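Local coordinates for replication initiation and membrane attachment protein (Geobacillus stearothermophilus 10, PDB 5WTN), which is a tetrameric primosomal protein that probably acts in replication initiation and restart, and in attachment to the membrane, at residues Thr31-Gly39 with Leu124-Val132. Residues are numbered along the deposited sequence; the frame is centred on the assembly and turned at random.
Sequences TLLYQPLIG and LSVFLRRQV
Helix-to-helix packing at the edge of the N-terminal domain brings L37 and P36, near the C-terminal end of helix 24-38, against L124, L128 and Q131 of helix 122-132. The two axes approach to 9.4 Å and run at 77°, so the helices meet steeply and touch over a few side chains, with no hydrogen bond across. L37 divides its two methyls: CD1 reaches L124 CD2 at 3.7 Å, while CD2 presses on F127 CB, 3.8 Å away, close to the backbone of the facing helix. L128 swings its CG away from the backbone N (chi1 -176°), which carries its CD1 to 3.6 Å from P36 CB and its CD2 to 3.7 Å from L33 CD2, between residues about one turn apart. P36 has no N-H to donate and L37 N has only a weak bond, to Y34 O, so the helix is kinked there; the proline ring lies against V132, with P36 CG 3.9 Å from V132 CG2, and against the aliphatic part of Q131, whose CG also sits beside the P36 carbonyl. This largely apolar crossing joins helix 24-38 to helix 122-132 in a buried core, with helices 115-119 and 134-143 around them. F118 extends this core over L33, L124 and L128, L140 closes on L33 and L128, and A68 of a neighbouring subunit packs on P36, placing the crossing beside an interface of the tetramer.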
ATOM      1  N   THR A  31      -9.693  -9.815   4.970  1.00 12.65           N
ATOM      2  CA  THR A  31      -9.169 -10.940   5.697  1.00 12.66           C
ATOM      3  C   THR A  31      -9.835 -11.124   7.039  1.00 13.88           C
ATOM      4  O   THR A  31     -10.017 -12.263   7.469  1.00 14.78           O
ATOM      5  CB  THR A  31      -7.681 -10.818   5.898  1.00 12.56           C
ATOM      6  OG1 THR A  31      -7.074 -10.434   4.658  1.00 13.91           O
ATOM      7  CG2 THR A  31      -7.108 -12.148   6.360  1.00 15.32           C
ATOM      8  N   LEU A  32     -10.142 -10.018   7.721  1.00 12.77           N
ATOM      9  CA  LEU A  32     -10.679 -10.106   9.077  1.00 13.28           C
ATOM     10  C   LEU A  32     -12.182 -10.003   9.263  1.00 13.11           C
ATOM     11  O   LEU A  32     -12.698 -10.361  10.313  1.00 15.61           O
ATOM     12  CB  LEU A  32      -9.994  -9.090   9.974  1.00 14.52           C
ATOM     13  CG  LEU A  32      -8.477  -9.103   9.869  1.00 15.02           C
ATOM     14  CD1 LEU A  32      -7.927  -8.042  10.786  1.00 20.73           C
ATOM     15  CD2 LEU A  32      -7.935 -10.461  10.243  1.00 14.19           C
ATOM     16  N   LEU A  33     -12.898  -9.540   8.254  1.00 11.74           N
ATOM     17  CA  LEU A  33     -14.314  -9.195   8.452  1.00 12.23           C
ATOM     18  C   LEU A  33     -15.185 -10.017   7.513  1.00 12.92           C
ATOM     19  O   LEU A  33     -16.159 -10.657   7.916  1.00 11.70           O
ATOM     20  CB  LEU A  33     -14.575  -7.690   8.308  1.00 12.14           C
ATOM     21  CG  LEU A  33     -13.980  -6.752   9.361  1.00 12.48           C
ATOM     22  CD1 LEU A  33     -14.450  -5.343   9.088  1.00 11.64           C
ATOM     23  CD2 LEU A  33     -14.338  -7.187  10.764  1.00 10.41           C
ATOM     24  N   TYR A  34     -14.863  -9.914   6.235  1.00 12.77           N
ATOM     25  CA  TYR A  34     -15.496 -10.731   5.235  1.00 11.37           C
ATOM     26  C   TYR A  34     -15.144 -12.206   5.276  1.00 10.46           C
ATOM     27  O   TYR A  34     -15.999 -13.033   5.015  1.00 10.85           O
ATOM     28  CB  TYR A  34     -15.167 -10.182   3.868  1.00 11.06           C
ATOM     29  CG  TYR A  34     -15.991  -8.986   3.515  1.00  8.31           C
ATOM     30  CD1 TYR A  34     -15.682  -7.744   4.014  1.00  7.88           C
ATOM     31  CD2 TYR A  34     -17.070  -9.098   2.648  1.00  8.93           C
ATOM     32  CE1 TYR A  34     -16.436  -6.639   3.667  1.00  8.95           C
ATOM     33  CE2 TYR A  34     -17.816  -7.998   2.293  1.00  9.22           C
ATOM     34  CZ  TYR A  34     -17.495  -6.774   2.810  1.00  7.43           C
ATOM     35  OH  TYR A  34     -18.241  -5.687   2.464  1.00  8.62           O
ATOM     36  N   GLN A  35     -13.896 -12.544   5.575  1.00 11.66           N
ATOM     37  CA  GLN A  35     -13.482 -13.945   5.476  1.00 12.23           C
ATOM     38  C   GLN A  35     -14.243 -14.881   6.384  1.00 12.16           C
ATOM     39  O   GLN A  35     -14.639 -15.933   5.940  1.00 11.50           O
ATOM     40  CB  GLN A  35     -11.985 -14.130   5.678  1.00 13.73           C
ATOM     41  CG  GLN A  35     -11.470 -15.464   5.147  1.00 11.87           C
ATOM     42  CD  GLN A  35     -10.030 -15.729   5.561  1.00 14.46           C
ATOM     43  OE1 GLN A  35      -9.475 -16.809   5.319  1.00 17.65           O
ATOM     44  NE2 GLN A  35      -9.414 -14.746   6.168  1.00 15.31           N
ATOM     45  N   PRO A  36     -14.455 -14.504   7.660  1.00 15.81           N
ATOM     46  CA  PRO A  36     -15.281 -15.412   8.475  1.00 15.70           C
ATOM     47  C   PRO A  36     -16.670 -15.687   7.877  1.00 16.97           C
ATOM     48  O   PRO A  36     -17.214 -16.773   8.068  1.00 20.59           O
ATOM     49  CB  PRO A  36     -15.410 -14.665   9.792  1.00 14.41           C
ATOM     50  CG  PRO A  36     -14.130 -13.916   9.891  1.00 16.72           C
ATOM     51  CD  PRO A  36     -13.835 -13.453   8.488  1.00 14.02           C
ATOM     52  N   LEU A  37     -17.236 -14.730   7.154  1.00 13.64           N
ATOM     53  CA  LEU A  37     -18.530 -14.954   6.556  1.00 10.83           C
ATOM     54  C   LEU A  37     -18.464 -15.802   5.275  1.00 14.10           C
ATOM     55  O   LEU A  37     -19.244 -16.740   5.125  1.00 18.08           O
ATOM     56  CB  LEU A  37     -19.249 -13.625   6.324  1.00 12.61           C
ATOM     57  CG  LEU A  37     -19.561 -12.791   7.586  1.00 13.29           C
ATOM     58  CD1 LEU A  37     -20.570 -11.684   7.285  1.00 11.77           C
ATOM     59  CD2 LEU A  37     -20.047 -13.654   8.732  1.00 10.03           C
ATOM     60  N   ILE A  38     -17.567 -15.471   4.344  1.00 12.90           N
ATOM     61  CA  ILE A  38     -17.572 -16.124   3.031  1.00 11.11           C
ATOM     62  C   ILE A  38     -16.615 -17.314   2.875  1.00 13.86           C
ATOM     63  O   ILE A  38     -16.722 -18.113   1.908  1.00 13.33           O
ATOM     64  CB  ILE A  38     -17.284 -15.109   1.916  1.00 11.30           C
ATOM     65  CG1 ILE A  38     -15.843 -14.607   1.996  1.00 10.65           C
ATOM     66  CG2 ILE A  38     -18.259 -13.937   1.998  1.00 11.55           C
ATOM     67  CD1 ILE A  38     -15.461 -13.703   0.831  1.00  9.24           C
ATOM     68  N   GLY A  39     -15.698 -17.433   3.833  1.00 11.83           N
ATOM     69  CA  GLY A  39     -14.733 -18.509   3.861  1.00  9.31           C
ATOM     70  C   GLY A  39     -13.450 -18.175   3.130  1.00 11.24           C
ATOM     71  O   GLY A  39     -13.411 -17.262   2.303  1.00 10.28           O
ATOM     72  N   LEU A 124     -24.635  -7.929   8.549  1.00 16.25           N
ATOM     73  CA  LEU A 124     -23.253  -8.390   8.543  1.00 14.07           C
ATOM     74  C   LEU A 124     -22.655  -8.463   9.925  1.00 14.27           C
ATOM     75  O   LEU A 124     -21.977  -9.421  10.246  1.00 15.05           O
ATOM     76  CB  LEU A 124     -22.397  -7.510   7.635  1.00 13.71           C
ATOM     77  CG  LEU A 124     -22.819  -7.602   6.171  1.00 15.31           C
ATOM     78  CD1 LEU A 124     -22.004  -6.681   5.267  1.00 12.76           C
ATOM     79  CD2 LEU A 124     -22.699  -9.042   5.725  1.00 16.29           C
ATOM     80  N   SER A 125     -22.907  -7.448  10.741  1.00 16.38           N
ATOM     81  CA  SER A 125     -22.427  -7.436  12.111  1.00 16.01           C
ATOM     82  C   SER A 125     -22.962  -8.620  12.910  1.00 15.91           C
ATOM     83  O   SER A 125     -22.186  -9.307  13.558  1.00 17.62           O
ATOM     84  CB  SER A 125     -22.816  -6.130  12.784  1.00 19.48           C
ATOM     85  OG  SER A 125     -24.180  -5.865  12.511  1.00 24.53           O
ATOM     86  N   VAL A 126     -24.266  -8.890  12.876  1.00 16.23           N
ATOM     87  CA  VAL A 126     -24.730 -10.004  13.705  1.00 19.47           C
ATOM     88  C   VAL A 126     -24.230 -11.367  13.200  1.00 16.59           C
ATOM     89  O   VAL A 126     -23.783 -12.191  13.996  1.00 17.25           O
ATOM     90  CB  VAL A 126     -26.247  -9.946  14.183  1.00 17.80           C
ATOM     91  CG1 VAL A 126     -26.900  -8.628  13.859  1.00 15.26           C
ATOM     92  CG2 VAL A 126     -27.050 -11.133  13.687  1.00 19.41           C
ATOM     93  N   PHE A 127     -24.239 -11.584  11.891  1.00 14.17           N
ATOM     94  CA  PHE A 127     -23.550 -12.748  11.345  1.00 13.05           C
ATOM     95  C   PHE A 127     -22.109 -12.879  11.824  1.00 14.66           C
ATOM     96  O   PHE A 127     -21.692 -13.946  12.259  1.00 16.07           O
ATOM     97  CB  PHE A 127     -23.554 -12.717   9.835  1.00 12.05           C
ATOM     98  CG  PHE A 127     -24.875 -13.038   9.237  1.00 14.53           C
ATOM     99  CD1 PHE A 127     -25.653 -14.055   9.752  1.00 16.97           C
ATOM    100  CD2 PHE A 127     -25.351 -12.310   8.157  1.00 14.39           C
ATOM    101  CE1 PHE A 127     -26.870 -14.351   9.198  1.00 20.17           C
ATOM    102  CE2 PHE A 127     -26.574 -12.595   7.601  1.00 14.32           C
ATOM    103  CZ  PHE A 127     -27.333 -13.616   8.120  1.00 19.62           C
ATOM    104  N   LEU A 128     -21.339 -11.803  11.742  1.00 14.01           N
ATOM    105  CA  LEU A 128     -19.942 -11.886  12.121  1.00 13.88           C
ATOM    106  C   LEU A 128     -19.748 -12.266  13.598  1.00 19.74           C
ATOM    107  O   LEU A 128     -18.887 -13.094  13.921  1.00 18.30           O
ATOM    108  CB  LEU A 128     -19.195 -10.602  11.761  1.00 12.53           C
ATOM    109  CG  LEU A 128     -17.698 -10.707  12.064  1.00 13.53           C
ATOM    110  CD1 LEU A 128     -17.011 -11.679  11.143  1.00 13.62           C
ATOM    111  CD2 LEU A 128     -17.019  -9.384  12.002  1.00 14.21           C
ATOM    112  N   ARG A 129     -20.549 -11.671  14.487  1.00 20.16           N
ATOM    113  CA  ARG A 129     -20.491 -11.986  15.917  1.00 21.75           C
ATOM    114  C   ARG A 129     -20.631 -13.485  16.161  1.00 22.39           C
ATOM    115  O   ARG A 129     -19.815 -14.081  16.867  1.00 23.81           O
ATOM    116  CB  ARG A 129     -21.582 -11.229  16.691  1.00 25.90           C
ATOM    117  CG  ARG A 129     -21.289 -11.016  18.178  1.00 30.98           C
ATOM    118  CD  ARG A 129     -22.390 -10.224  18.860  1.00 37.79           C
ATOM    119  NE  ARG A 129     -22.716  -8.992  18.140  1.00 48.10           N
ATOM    120  CZ  ARG A 129     -23.950  -8.626  17.761  1.00 54.20           C
ATOM    121  NH1 ARG A 129     -25.001  -9.397  18.059  1.00 54.99           N
ATOM    122  NH2 ARG A 129     -24.145  -7.482  17.088  1.00 40.96           N
ATOM    123  N   ARG A 130     -21.660 -14.083  15.559  1.00 23.46           N
ATOM    124  CA  ARG A 130     -21.965 -15.503  15.718  1.00 23.44           C
ATOM    125  C   ARG A 130     -20.836 -16.380  15.235  1.00 21.08           C
ATOM    126  O   ARG A 130     -20.509 -17.372  15.855  1.00 27.15           O
ATOM    127  CB  ARG A 130     -23.254 -15.873  14.967  1.00 33.43           C
ATOM    128  CG  ARG A 130     -23.442 -17.377  14.690  1.00 40.76           C
ATOM    129  CD  ARG A 130     -23.590 -18.183  15.978  1.00 51.66           C
ATOM    130  NE  ARG A 130     -23.415 -19.625  15.775  1.00 64.84           N
ATOM    131  CZ  ARG A 130     -23.496 -20.524  16.753  1.00 68.22           C
ATOM    132  NH1 ARG A 130     -23.749 -20.122  17.993  1.00 67.96           N
ATOM    133  NH2 ARG A 130     -23.329 -21.816  16.497  1.00 66.55           N
ATOM    134  N   GLN A 131     -20.260 -16.030  14.089  1.00 21.25           N
ATOM    135  CA  GLN A 131     -19.275 -16.889  13.431  1.00 22.02           C
ATOM    136  C   GLN A 131     -17.861 -16.752  13.994  1.00 21.62           C
ATOM    137  O   GLN A 131     -17.010 -17.614  13.771  1.00 24.73           O
ATOM    138  CB  GLN A 131     -19.262 -16.625  11.924  1.00 19.38           C
ATOM    139  CG  GLN A 131     -18.016 -17.130  11.214  1.00 22.92           C
ATOM    140  CD  GLN A 131     -18.087 -18.611  10.895  1.00 29.00           C
ATOM    141  OE1 GLN A 131     -17.065 -19.292  10.823  1.00 25.66           O
ATOM    142  NE2 GLN A 131     -19.301 -19.117  10.701  1.00 29.92           N
ATOM    143  N   VAL A 132     -17.617 -15.667  14.716  1.00 20.30           N
ATOM    144  CA  VAL A 132     -16.308 -15.386  15.265  1.00 20.33           C
ATOM    145  C   VAL A 132     -16.256 -15.401  16.791  1.00 21.14           C
ATOM    146  O   VAL A 132     -15.180 -15.509  17.392  1.00 22.41           O
ATOM    147  CB  VAL A 132     -15.853 -14.024  14.702  1.00 19.42           C
ATOM    148  CG1 VAL A 132     -15.589 -13.003  15.800  1.00 18.16           C
ATOM    149  CG2 VAL A 132     -14.676 -14.206  13.755  1.00 19.25           C
TER